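Local coordinates for exocyst complex component EXO70 (Saccharomyces cerevisiae, PDB 2B1E), which helps tether secretory vesicles to sites of exocytosis as a subunit of the exocyst complex and takes part in assembling that complex, at residues A[50-55]-A[70-75]. Numbering follows the deposited sequence.
Sequences DMLEDI and GILTHL
With CG1 set between backbone N and carbonyl carbon (chi1 67°) and the chain then fully extended, I55 brings CD1 up against L72 and L75, whose own CG atoms both lie anti to the carbonyl carbon. CD1 of I55 is thereby shared by three partners: it comes to 3.6 Å from CD2 of L72, the closest approach between segments 50-55 and 70-75, and also touches CG2 of I71 and CD1 of L75. I55 and L72 run past each other in opposite directions, with CG1 as well as CD1 of I55 lying against methyl CD2 of L72.

The pair illustrates how an antiparallel helical hairpin closes through apolar side chains, with no hydrogen bond across it. The axes of segments 50-55 and 70-75 run at 149° and approach to 10.0 Å. L75 divides its branches: CD1 reaches in as far as the backbone of helix 38-56, 3.9 Å from CA of L52, while CD2 meets the sulfur SD of M51 at 4.0 Å, the two side chains crossing nearly at right angles. Beside them, CD1 of L52 comes 3.9 Å from carbonyl O of L72 and also touches CD2 of L72, and these side chains too are roughly perpendicular.

M51, I55, I71 and L75 are buried, and helix 15-30 packs beside three of them through L18, which touches M51, I55 and I71. On the L52 side the contact continues along the hairpin to E76 and I79, and L75 also packs on L48. Helices 15-30, 38-56 and 66-94 thus pack together near the N-terminal end of this elongated, all-helical rod.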
loop_
_atom_site.group_PDB
_atom_site.type_symbol
_atom_site.label_atom_id
_atom_site.label_comp_id
_atom_site.label_asym_id
_atom_site.label_seq_id
_atom_site.Cartn_x
_atom_site.Cartn_y
_atom_site.Cartn_z
ATOM N N ASP A 50 32.459 -28.683 46.462
ATOM C CA ASP A 50 32.033 -28.781 47.851
ATOM C C ASP A 50 33.219 -29.151 48.746
ATOM O O ASP A 50 33.342 -28.630 49.854
ATOM C CB ASP A 50 30.890 -29.796 47.977
ATOM C CG ASP A 50 29.619 -29.329 47.263
ATOM O OD1 ASP A 50 28.671 -30.133 47.131
ATOM O OD2 ASP A 50 29.570 -28.151 46.830
ATOM N N MET A 51 34.106 -30.019 48.267
ATOM C CA MET A 51 35.279 -30.398 49.062
ATOM C C MET A 51 36.123 -29.147 49.311
ATOM O O MET A 51 36.527 -28.875 50.440
ATOM C CB MET A 51 36.129 -31.456 48.336
ATOM C CG MET A 51 37.343 -31.954 49.143
ATOM S SD MET A 51 38.415 -33.153 48.267
ATOM C CE MET A 51 37.345 -34.605 48.365
ATOM N N LEU A 52 36.368 -28.378 48.252
ATOM C CA LEU A 52 37.168 -27.167 48.353
ATOM C C LEU A 52 36.555 -26.210 49.373
ATOM O O LEU A 52 37.262 -25.643 50.208
ATOM C CB LEU A 52 37.273 -26.495 46.981
ATOM C CG LEU A 52 37.997 -25.153 46.870
ATOM C CD1 LEU A 52 39.448 -25.305 47.267
ATOM C CD2 LEU A 52 37.902 -24.657 45.426
ATOM N N GLU A 53 35.237 -26.051 49.310
ATOM C CA GLU A 53 34.519 -25.181 50.233
ATOM C C GLU A 53 34.603 -25.694 51.678
ATOM O O GLU A 53 34.843 -24.919 52.613
ATOM C CB GLU A 53 33.055 -25.086 49.810
ATOM C CG GLU A 53 32.220 -24.132 50.623
ATOM C CD GLU A 53 32.723 -22.715 50.521
ATOM O OE1 GLU A 53 33.066 -22.285 49.397
ATOM O OE2 GLU A 53 32.767 -22.027 51.561
ATOM N N ASP A 54 34.410 -27.000 51.853
ATOM C CA ASP A 54 34.458 -27.606 53.178
ATOM C C ASP A 54 35.803 -27.427 53.896
ATOM O O ASP A 54 35.831 -27.181 55.098
ATOM C CB ASP A 54 34.131 -29.111 53.114
ATOM C CG ASP A 54 32.669 -29.400 52.761
ATOM O OD1 ASP A 54 31.797 -28.529 52.958
ATOM O OD2 ASP A 54 32.392 -30.529 52.301
ATOM N N ILE A 55 36.916 -27.540 53.180
ATOM C CA ILE A 55 38.214 -27.414 53.837
ATOM C C ILE A 55 38.726 -25.987 53.995
ATOM O O ILE A 55 39.693 -25.754 54.720
ATOM C CB ILE A 55 39.305 -28.235 53.114
ATOM C CG1 ILE A 55 39.589 -27.640 51.735
ATOM C CG2 ILE A 55 38.870 -29.685 52.996
ATOM C CD1 ILE A 55 40.639 -28.410 50.954
ATOM N N GLY A 70 48.707 -27.162 48.553
ATOM C CA GLY A 70 48.745 -27.987 47.363
ATOM C C GLY A 70 47.364 -28.494 46.986
ATOM O O GLY A 70 46.942 -28.333 45.847
ATOM N N ILE A 71 46.638 -29.098 47.925
ATOM C CA ILE A 71 45.310 -29.588 47.570
ATOM C C ILE A 71 44.365 -28.434 47.201
ATOM O O ILE A 71 43.526 -28.573 46.308
ATOM C CB ILE A 71 44.689 -30.447 48.697
ATOM C CG1 ILE A 71 43.549 -31.297 48.114
ATOM C CG2 ILE A 71 44.174 -29.565 49.819
ATOM C CD1 ILE A 71 42.933 -32.292 49.104
ATOM N N LEU A 72 44.497 -27.290 47.874
ATOM C CA LEU A 72 43.655 -26.146 47.544
ATOM C C LEU A 72 43.840 -25.770 46.067
ATOM O O LEU A 72 42.869 -25.562 45.338
ATOM C CB LEU A 72 44.002 -24.923 48.410
ATOM C CG LEU A 72 43.686 -24.954 49.910
ATOM C CD1 LEU A 72 44.051 -23.592 50.532
ATOM C CD2 LEU A 72 42.219 -25.262 50.124
ATOM N N THR A 73 45.086 -25.679 45.628
ATOM C CA THR A 73 45.356 -25.309 44.239
ATOM C C THR A 73 44.914 -26.413 43.276
ATOM O O THR A 73 44.374 -26.131 42.210
ATOM C CB THR A 73 46.856 -25.005 44.025
ATOM O OG1 THR A 73 47.241 -23.914 44.874
ATOM C CG2 THR A 73 47.128 -24.616 42.578
ATOM N N HIS A 74 45.129 -27.666 43.665
ATOM C CA HIS A 74 44.746 -28.789 42.821
ATOM C C HIS A 74 43.235 -28.790 42.591
ATOM O O HIS A 74 42.777 -28.889 41.459
ATOM C CB HIS A 74 45.180 -30.108 43.461
ATOM C CG HIS A 74 44.863 -31.308 42.623
ATOM N ND1 HIS A 74 44.638 -32.554 43.164
ATOM C CD2 HIS A 74 44.714 -31.446 41.284
ATOM C CE1 HIS A 74 44.357 -33.408 42.195
ATOM N NE2 HIS A 74 44.397 -32.761 41.044
ATOM N N LEU A 75 42.460 -28.680 43.666
ATOM C CA LEU A 75 41.008 -28.650 43.546
ATOM C C LEU A 75 40.576 -27.449 42.696
ATOM O O LEU A 75 39.783 -27.584 41.772
ATOM C CB LEU A 75 40.357 -28.564 44.935
ATOM C CG LEU A 75 40.387 -29.849 45.771
ATOM C CD1 LEU A 75 40.024 -29.537 47.216
ATOM C CD2 LEU A 75 39.399 -30.860 45.183
#